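Serine protease pet (Escherichia coli, PDB 4OM9) acts as a secreted serine protease and enterotoxin, the passenger domain of an autotransporter, and probably cleaves alpha-fodrin inside host cells. Local coordinates at residues I104-K109 with K337-D342; L295-G300 with F316-N321; I364-L369 with T381-V386. All coordinates share one frame; numbering follows the deposited sequence.

Contact 1 (I104-K109 with K337-D342)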
loop_
_atom_site.group_PDB
_atom_site.type_symbol
_atom_site.label_atom_id
_atom_site.label_comp_id
_atom_site.label_asym_id
_atom_site.label_seq_id
_atom_site.Cartn_x
_atom_site.Cartn_y
_atom_site.Cartn_z
ATOM N N ILE A 104 -23.877 23.075 26.097
ATOM C CA ILE A 104 -23.096 21.892 26.455
ATOM C C ILE A 104 -24.062 20.774 26.835
ATOM O O ILE A 104 -24.965 20.939 27.672
ATOM C CB ILE A 104 -22.098 22.160 27.601
ATOM C CG1 ILE A 104 -21.418 20.863 28.042
ATOM C CG2 ILE A 104 -22.786 22.764 28.776
ATOM C CD1 ILE A 104 -20.543 20.219 26.982
ATOM N N GLN A 105 -23.866 19.640 26.177
ATOM C CA GLN A 105 -24.790 18.529 26.214
ATOM C C GLN A 105 -24.193 17.328 26.934
ATOM O O GLN A 105 -22.991 17.037 26.802
ATOM C CB GLN A 105 -25.186 18.106 24.794
ATOM C CG GLN A 105 -26.002 19.110 23.986
ATOM C CD GLN A 105 -26.243 18.601 22.568
ATOM O OE1 GLN A 105 -25.297 18.363 21.814
ATOM N NE2 GLN A 105 -27.505 18.405 22.212
ATOM N N ARG A 106 -25.044 16.632 27.693
ATOM C CA ARG A 106 -24.703 15.335 28.246
ATOM C C ARG A 106 -25.465 14.275 27.464
ATOM O O ARG A 106 -26.701 14.273 27.447
ATOM C CB ARG A 106 -25.055 15.251 29.745
ATOM C CG ARG A 106 -24.980 13.831 30.347
ATOM C CD ARG A 106 -23.568 13.454 30.841
ATOM N NE ARG A 106 -23.507 12.045 31.225
ATOM C CZ ARG A 106 -22.550 11.476 31.957
ATOM N NH1 ARG A 106 -21.526 12.185 32.416
ATOM N NH2 ARG A 106 -22.621 10.169 32.227
ATOM N N LEU A 107 -24.738 13.357 26.847
ATOM C CA LEU A 107 -25.361 12.283 26.102
ATOM C C LEU A 107 -25.635 11.090 27.019
ATOM O O LEU A 107 -24.955 10.909 28.027
ATOM C CB LEU A 107 -24.470 11.888 24.921
ATOM C CG LEU A 107 -24.241 12.948 23.826
ATOM C CD1 LEU A 107 -23.164 12.502 22.847
ATOM C CD2 LEU A 107 -25.541 13.278 23.082
ATOM N N ASN A 108 -26.626 10.277 26.672
ATOM C CA ASN A 108 -27.012 9.127 27.501
ATOM C C ASN A 108 -25.894 8.072 27.716
ATOM O O ASN A 108 -25.898 7.396 28.739
ATOM C CB ASN A 108 -28.239 8.431 26.903
ATOM C CG ASN A 108 -27.964 7.882 25.528
ATOM O OD1 ASN A 108 -27.243 8.501 24.747
ATOM N ND2 ASN A 108 -28.505 6.701 25.230
ATOM N N LYS A 109 -24.957 7.954 26.765
ATOM C CA LYS A 109 -23.839 6.993 26.866
ATOM C C LYS A 109 -22.499 7.574 26.420
ATOM O O LYS A 109 -22.463 8.592 25.743
ATOM C CB LYS A 109 -24.128 5.731 26.041
ATOM C CG LYS A 109 -25.142 4.778 26.680
ATOM C CD LYS A 109 -25.448 3.625 25.734
ATOM C CE LYS A 109 -25.047 2.277 26.331
ATOM N NZ LYS A 109 -25.121 1.199 25.292
ATOM N N LYS A 337 -25.157 -2.112 34.246
ATOM C CA LYS A 337 -25.651 -1.342 33.115
ATOM C C LYS A 337 -25.473 0.138 33.385
ATOM O O LYS A 337 -25.672 0.598 34.516
ATOM C CB LYS A 337 -27.122 -1.645 32.845
ATOM C CG LYS A 337 -27.691 -0.869 31.675
ATOM C CD LYS A 337 -29.123 -1.272 31.381
ATOM C CE LYS A 337 -29.668 -0.513 30.179
ATOM N NZ LYS A 337 -31.005 -1.029 29.760
ATOM N N GLY A 338 -25.109 0.881 32.346
ATOM C CA GLY A 338 -25.009 2.328 32.435
ATOM C C GLY A 338 -24.427 2.979 31.192
ATOM O O GLY A 338 -24.559 2.470 30.086
ATOM N N ALA A 339 -23.766 4.115 31.401
ATOM C CA ALA A 339 -23.213 4.939 30.329
ATOM C C ALA A 339 -22.031 4.250 29.664
ATOM O O ALA A 339 -21.742 4.475 28.504
ATOM C CB ALA A 339 -22.795 6.286 30.883
ATOM N N GLY A 340 -21.362 3.387 30.418
ATOM C CA GLY A 340 -20.248 2.619 29.901
ATOM C C GLY A 340 -19.135 2.551 30.924
ATOM O O GLY A 340 -19.355 2.743 32.121
ATOM N N ILE A 341 -17.930 2.286 30.447
ATOM C CA ILE A 341 -16.774 2.175 31.316
ATOM C C ILE A 341 -15.653 3.026 30.722
ATOM O O ILE A 341 -15.346 2.901 29.544
ATOM C CB ILE A 341 -16.327 0.706 31.468
ATOM C CG1 ILE A 341 -17.471 -0.144 32.027
ATOM C CG2 ILE A 341 -15.063 0.604 32.323
ATOM C CD1 ILE A 341 -17.131 -1.624 32.220
ATOM N N ASP A 342 -15.070 3.902 31.534
ATOM C CA ASP A 342 -14.018 4.809 31.092
ATOM C C ASP A 342 -12.810 4.604 31.994
ATOM O O ASP A 342 -12.811 5.024 33.141
ATOM C CB ASP A 342 -14.510 6.269 31.132
ATOM C CG ASP A 342 -13.473 7.277 30.603
ATOM O OD1 ASP A 342 -12.432 6.857 30.058
ATOM O OD2 ASP A 342 -13.713 8.513 30.722
#
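Lys109 runs along the turn at Gly338 and Ala339, and its aliphatic chain carries much of this contact between the protease domain and the beta-helix. Its CB rests 3.7 Å from Ala339 O, and CG stays beside the same oxygen while also reaching Ala339 CA at 4.1 Å. Rotation about CG-CD (chi3 118°) bends the chain and brings CE to 3.8 Å from Gly338 O. The tip, NZ, leaves the turn altogether: it forms a salt bridge with Asp359 and a hydrogen bond with Ala360 O, so the charge is paired just before strand 361-364, the next parallel strand of the beta-helix.

The methyl of Ala339 has two further neighbours. Its CB lies 3.9 Å from Asn108 O and 4.1 Å from Arg106 NH2, a loose van der Waals touch. The guanidinium has its real partners elsewhere: NH1 bridges to Asp294 and bonds Tyr66 OH, NH2 reaches Tyr313 O, and the group makes a cation-pi contact with Phe257. Within the contact itself the fit is purely van der Waals, and the polar ends are satisfied around it.

Strand 102-107 sits in the antiparallel protease sheet between strands 66-70 and 88-97, and its end delivers Lys109 to the turn that links strands 335-337 and 341-343, with the lysine chain also touching His362 of strand 361-364.

Contact 2 (L295-G300 with F316-N321)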
loop_
_atom_site.group_PDB
_atom_site.type_symbol
_atom_site.label_atom_id
_atom_site.label_comp_id
_atom_site.label_asym_id
_atom_site.label_seq_id
_atom_site.Cartn_x
_atom_site.Cartn_y
_atom_site.Cartn_z
ATOM N N LEU A 295 -19.871 7.242 38.651
ATOM C CA LEU A 295 -19.103 6.853 39.810
ATOM C C LEU A 295 -17.646 6.923 39.409
ATOM O O LEU A 295 -17.159 6.093 38.641
ATOM C CB LEU A 295 -19.484 5.456 40.300
ATOM C CG LEU A 295 -20.963 5.290 40.626
ATOM C CD1 LEU A 295 -21.258 3.906 41.265
ATOM C CD2 LEU A 295 -21.434 6.416 41.538
ATOM N N VAL A 296 -16.956 7.928 39.929
ATOM C CA VAL A 296 -15.571 8.186 39.571
ATOM C C VAL A 296 -14.679 7.607 40.654
ATOM O O VAL A 296 -14.497 8.219 41.713
ATOM C CB VAL A 296 -15.313 9.685 39.400
ATOM C CG1 VAL A 296 -13.899 9.940 38.916
ATOM C CG2 VAL A 296 -16.318 10.275 38.423
ATOM N N PHE A 297 -14.142 6.418 40.374
ATOM C CA PHE A 297 -13.369 5.640 41.334
ATOM C C PHE A 297 -11.915 6.061 41.373
ATOM O O PHE A 297 -11.329 6.343 40.346
ATOM C CB PHE A 297 -13.456 4.149 40.995
ATOM C CG PHE A 297 -14.856 3.607 41.008
ATOM C CD1 PHE A 297 -15.547 3.464 42.205
ATOM C CD2 PHE A 297 -15.478 3.235 39.830
ATOM C CE1 PHE A 297 -16.828 2.960 42.229
ATOM C CE2 PHE A 297 -16.767 2.730 39.844
ATOM C CZ PHE A 297 -17.447 2.599 41.047
ATOM N N SER A 298 -11.327 6.087 42.562
ATOM C CA SER A 298 -9.922 6.453 42.681
ATOM C C SER A 298 -9.235 5.652 43.776
ATOM O O SER A 298 -9.886 5.154 44.687
ATOM C CB SER A 298 -9.779 7.952 42.947
ATOM O OG SER A 298 -10.538 8.331 44.076
ATOM N N GLY A 299 -7.919 5.512 43.659
ATOM C CA GLY A 299 -7.116 4.847 44.667
ATOM C C GLY A 299 -6.896 3.362 44.444
ATOM O O GLY A 299 -6.088 2.745 45.134
ATOM N N GLY A 300 -7.605 2.788 43.475
ATOM C CA GLY A 300 -7.557 1.353 43.246
ATOM C C GLY A 300 -8.457 0.638 44.243
ATOM O O GLY A 300 -9.132 1.278 45.050
ATOM N N PHE A 316 -19.132 3.924 34.895
ATOM C CA PHE A 316 -17.895 3.789 35.668
ATOM C C PHE A 316 -16.728 4.559 35.079
ATOM O O PHE A 316 -16.383 4.394 33.907
ATOM C CB PHE A 316 -17.479 2.315 35.791
ATOM C CG PHE A 316 -18.341 1.500 36.715
ATOM C CD1 PHE A 316 -19.246 2.108 37.571
ATOM C CD2 PHE A 316 -18.224 0.109 36.739
ATOM C CE1 PHE A 316 -20.032 1.347 38.432
ATOM C CE2 PHE A 316 -19.008 -0.668 37.592
ATOM C CZ PHE A 316 -19.908 -0.050 38.444
ATOM N N ILE A 317 -16.092 5.377 35.906
ATOM C CA ILE A 317 -14.909 6.093 35.479
ATOM C C ILE A 317 -13.790 5.798 36.450
ATOM O O ILE A 317 -13.966 5.929 37.655
ATOM C CB ILE A 317 -15.156 7.611 35.394
ATOM C CG1 ILE A 317 -16.205 7.929 34.323
ATOM C CG2 ILE A 317 -13.844 8.370 35.145
ATOM C CD1 ILE A 317 -16.456 9.478 34.118
ATOM N N PHE A 318 -12.638 5.400 35.920
ATOM C CA PHE A 318 -11.503 4.996 36.737
ATOM C C PHE A 318 -10.339 5.934 36.523
ATOM O O PHE A 318 -10.128 6.400 35.412
ATOM C CB PHE A 318 -11.077 3.565 36.401
ATOM C CG PHE A 318 -12.092 2.534 36.768
ATOM C CD1 PHE A 318 -13.108 2.205 35.891
ATOM C CD2 PHE A 318 -12.038 1.900 38.000
ATOM C CE1 PHE A 318 -14.045 1.260 36.245
ATOM C CE2 PHE A 318 -12.968 0.965 38.349
ATOM C CZ PHE A 318 -13.970 0.642 37.475
ATOM N N ASP A 319 -9.578 6.194 37.582
ATOM C CA ASP A 319 -8.423 7.081 37.487
ATOM C C ASP A 319 -7.250 6.356 36.839
ATOM O O ASP A 319 -7.424 5.281 36.266
ATOM C CB ASP A 319 -8.037 7.617 38.871
ATOM C CG ASP A 319 -7.631 6.519 39.827
ATOM O OD1 ASP A 319 -7.913 5.344 39.534
ATOM O OD2 ASP A 319 -7.032 6.828 40.876
ATOM N N GLU A 320 -6.058 6.938 36.941
ATOM C CA GLU A 320 -4.887 6.434 36.221
ATOM C C GLU A 320 -3.958 5.583 37.084
ATOM O O GLU A 320 -3.926 5.733 38.299
ATOM C CB GLU A 320 -4.099 7.606 35.627
ATOM C CG GLU A 320 -4.914 8.488 34.702
ATOM C CD GLU A 320 -4.135 9.696 34.209
ATOM O OE1 GLU A 320 -3.274 10.200 34.959
ATOM O OE2 GLU A 320 -4.380 10.141 33.066
ATOM N N ASN A 321 -3.211 4.689 36.438
ATOM C CA ASN A 321 -2.160 3.903 37.090
ATOM C C ASN A 321 -2.620 3.087 38.308
ATOM O O ASN A 321 -1.858 2.920 39.261
ATOM C CB ASN A 321 -0.996 4.811 37.520
ATOM C CG ASN A 321 -0.403 5.612 36.360
ATOM O OD1 ASN A 321 -0.059 5.058 35.308
ATOM N ND2 ASN A 321 -0.290 6.928 36.548
#
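Strands 295-298 and 316-318 run parallel, their axes 4.7 Å apart at closest and inclined by 27°, as successive rungs of the beta-helix. Ile317 bonds strand 295-298 through both its N and its O: the N donates to Leu295 O (3.0 Å, nearly straight), and the O takes the N-H of Phe297 at 2.8 Å. The next link, Asp319 N to Phe297 O, is weak.

Paired residues send their side chains to the same face. Val296 and Ile317 lie side by side on one face of the sheet. On the other, Phe297 also reaches diagonally to Phe316, its edge against that ring's face, Phe297 CE2 coming 3.4 Å from Phe316 CD1, with the ring planes 75° apart. Phe297 CD2 sits over a face of Phe318, 3.7 Å from Phe318 CE2, in an oblique pairing, neither stacked nor edge-to-face. Phe316 stacks in turn on Phe336.

Where the strands end, Asp319 reaches back. Its CG stands between the backbone N and the carbonyl carbon (chi1 62°), which sets OD2 at 3.2 Å from Gly299 N; the donor approaches from above the carboxylate plane. OD1 bonds Tyr324 OH. The apolar cluster of Phe297, Phe316 and Phe318 thus packs on the buried side of the sheet, while a carboxylate ties down the turn after the strand.

Contact 3 (I364-L369 with T381-V386)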
loop_
_atom_site.group_PDB
_atom_site.type_symbol
_atom_site.label_atom_id
_atom_site.label_comp_id
_atom_site.label_asym_id
_atom_site.label_seq_id
_atom_site.Cartn_x
_atom_site.Cartn_y
_atom_site.Cartn_z
ATOM N N ILE A 364 -14.289 3.148 26.773
ATOM C CA ILE A 364 -13.358 4.172 26.271
ATOM C C ILE A 364 -12.254 4.378 27.279
ATOM O O ILE A 364 -12.143 3.612 28.253
ATOM C CB ILE A 364 -14.018 5.526 25.991
ATOM C CG1 ILE A 364 -14.610 6.115 27.279
ATOM C CG2 ILE A 364 -15.080 5.390 24.933
ATOM C CD1 ILE A 364 -15.219 7.523 27.101
ATOM N N GLY A 365 -11.432 5.393 27.041
ATOM C CA GLY A 365 -10.286 5.656 27.887
ATOM C C GLY A 365 -9.099 4.789 27.521
ATOM O O GLY A 365 -9.227 3.801 26.787
ATOM N N GLU A 366 -7.936 5.139 28.052
ATOM C CA GLU A 366 -6.703 4.535 27.580
ATOM C C GLU A 366 -6.283 3.262 28.296
ATOM O O GLU A 366 -5.419 2.541 27.800
ATOM C CB GLU A 366 -5.577 5.557 27.668
ATOM C CG GLU A 366 -5.721 6.679 26.666
ATOM C CD GLU A 366 -4.588 7.664 26.764
ATOM O OE1 GLU A 366 -4.804 8.771 27.291
ATOM O OE2 GLU A 366 -3.476 7.323 26.325
ATOM N N GLY A 367 -6.887 2.995 29.456
ATOM C CA GLY A 367 -6.558 1.825 30.257
ATOM C C GLY A 367 -7.217 0.520 29.825
ATOM O O GLY A 367 -7.916 0.464 28.804
ATOM N N SER A 368 -7.015 -0.518 30.636
ATOM C CA SER A 368 -7.389 -1.899 30.293
ATOM C C SER A 368 -8.606 -2.496 31.010
ATOM O O SER A 368 -8.645 -2.552 32.235
ATOM C CB SER A 368 -6.206 -2.839 30.571
ATOM O OG SER A 368 -5.029 -2.386 29.939
ATOM N N LEU A 369 -9.567 -2.977 30.225
ATOM C CA LEU A 369 -10.639 -3.810 30.740
ATOM C C LEU A 369 -10.242 -5.284 30.546
ATOM O O LEU A 369 -10.079 -5.746 29.419
ATOM C CB LEU A 369 -11.960 -3.505 30.033
ATOM C CG LEU A 369 -13.187 -4.134 30.698
ATOM C CD1 LEU A 369 -13.353 -3.603 32.103
ATOM C CD2 LEU A 369 -14.454 -3.892 29.913
ATOM N N THR A 381 -15.901 -0.742 21.696
ATOM C CA THR A 381 -14.707 -0.157 22.286
ATOM C C THR A 381 -13.985 0.802 21.316
ATOM O O THR A 381 -13.955 0.575 20.101
ATOM C CB THR A 381 -13.733 -1.261 22.784
ATOM O OG1 THR A 381 -12.563 -0.652 23.334
ATOM C CG2 THR A 381 -13.323 -2.220 21.668
ATOM N N GLY A 382 -13.436 1.889 21.863
ATOM C CA GLY A 382 -12.799 2.914 21.068
ATOM C C GLY A 382 -11.424 3.349 21.544
ATOM O O GLY A 382 -10.832 4.254 20.974
ATOM N N ASN A 383 -10.893 2.702 22.568
ATOM C CA ASN A 383 -9.644 3.172 23.148
ATOM C C ASN A 383 -9.091 2.171 24.160
ATOM O O ASN A 383 -9.831 1.354 24.710
ATOM C CB ASN A 383 -9.859 4.550 23.819
ATOM C CG ASN A 383 -8.574 5.315 23.984
ATOM O OD1 ASN A 383 -7.530 4.860 23.532
ATOM N ND2 ASN A 383 -8.631 6.479 24.619
ATOM N N GLY A 384 -7.798 2.260 24.440
ATOM C CA GLY A 384 -7.183 1.370 25.397
ATOM C C GLY A 384 -7.313 -0.102 24.990
ATOM O O GLY A 384 -7.510 -0.431 23.802
ATOM N N THR A 385 -7.216 -0.984 25.986
ATOM C CA THR A 385 -7.165 -2.417 25.744
ATOM C C THR A 385 -8.356 -3.139 26.362
ATOM O O THR A 385 -8.739 -2.858 27.484
ATOM C CB THR A 385 -5.882 -3.028 26.324
ATOM O OG1 THR A 385 -4.752 -2.266 25.887
ATOM C CG2 THR A 385 -5.726 -4.499 25.890
ATOM N N VAL A 386 -8.950 -4.049 25.610
ATOM C CA VAL A 386 -9.921 -4.956 26.147
ATOM C C VAL A 386 -9.349 -6.362 25.949
ATOM O O VAL A 386 -9.018 -6.769 24.827
ATOM C CB VAL A 386 -11.289 -4.797 25.481
ATOM C CG1 VAL A 386 -12.266 -5.880 25.987
ATOM C CG2 VAL A 386 -11.839 -3.407 25.768
HETATM O O HOH W 1 -11.345 7.330 25.142
HETATM O O HOH W 2 -4.342 -0.084 27.701
#
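Water 2 is gripped by three groups across this corner of the right-handed beta-helix: it donates to Glu366 O at 2.8 Å and is hydrogen-bonded to Thr385 OG1 at 2.9 Å and, at a longer distance, to Ser368 OG. Ser368 and Thr385 lie side by side on one face of the sheet as paired residues of parallel strands, and each hydroxyl lies beside its own backbone N, which turns both toward the same water.

The strands join through Leu369 N to Thr385 O, 2.9 Å and nearly along the C=O axis. Thr385 N to Gly367 O is longer and less well aimed, the donor standing 48° above the carbonyl plane. Leu369 and Val386 meet on the opposite face of the sheet from the two hydroxyls, where Leu369 also packs on Trp351.

At the turn, Asn383 lies against the Gly365 peptide, its CB 3.1 Å from Gly365 O. The amide continues past that peptide because CG is anti to the backbone N (chi1 -159°). Glu366 CG crosses the Asn383 amide at a slant, nearest ND2. Gly384 fits closely under the turn, its CA 3.2 Å from Glu366 O. Lys363 NZ takes up the carbonyl oxygens of Gly365, Gly367 and Asn383, a single ammonium serving both turns. OD1 of Asn383 bonds Gly384 N, while ND2 donates a hydrogen to water 1, which also accepts from Gly365 N.

How the contacts relate
Contacts 2 and 3 each join neighbouring coils of the beta-helix, whereas contact 1 joins a strand end of the protease domain to a turn of that helix. Strand 341-343 connects all three: Asp342 N and O probably hydrogen-bond to Phe316 O and Phe318 N of contact 2, and Ile341 O probably to Ile364 N of contact 3. Contact 1 is largely buried but depends on carbon-to-oxygen packing, with its charges paired outside. Contact 2 combines parallel strand bonds with an aromatic interior. Contact 3, at a partly exposed corner, keeps the parallel strand bonds but has glycines, an asparagine and two waters at its turns, with Lys363 alongside. The centres of contacts 2 and 3 are about 14 Å apart.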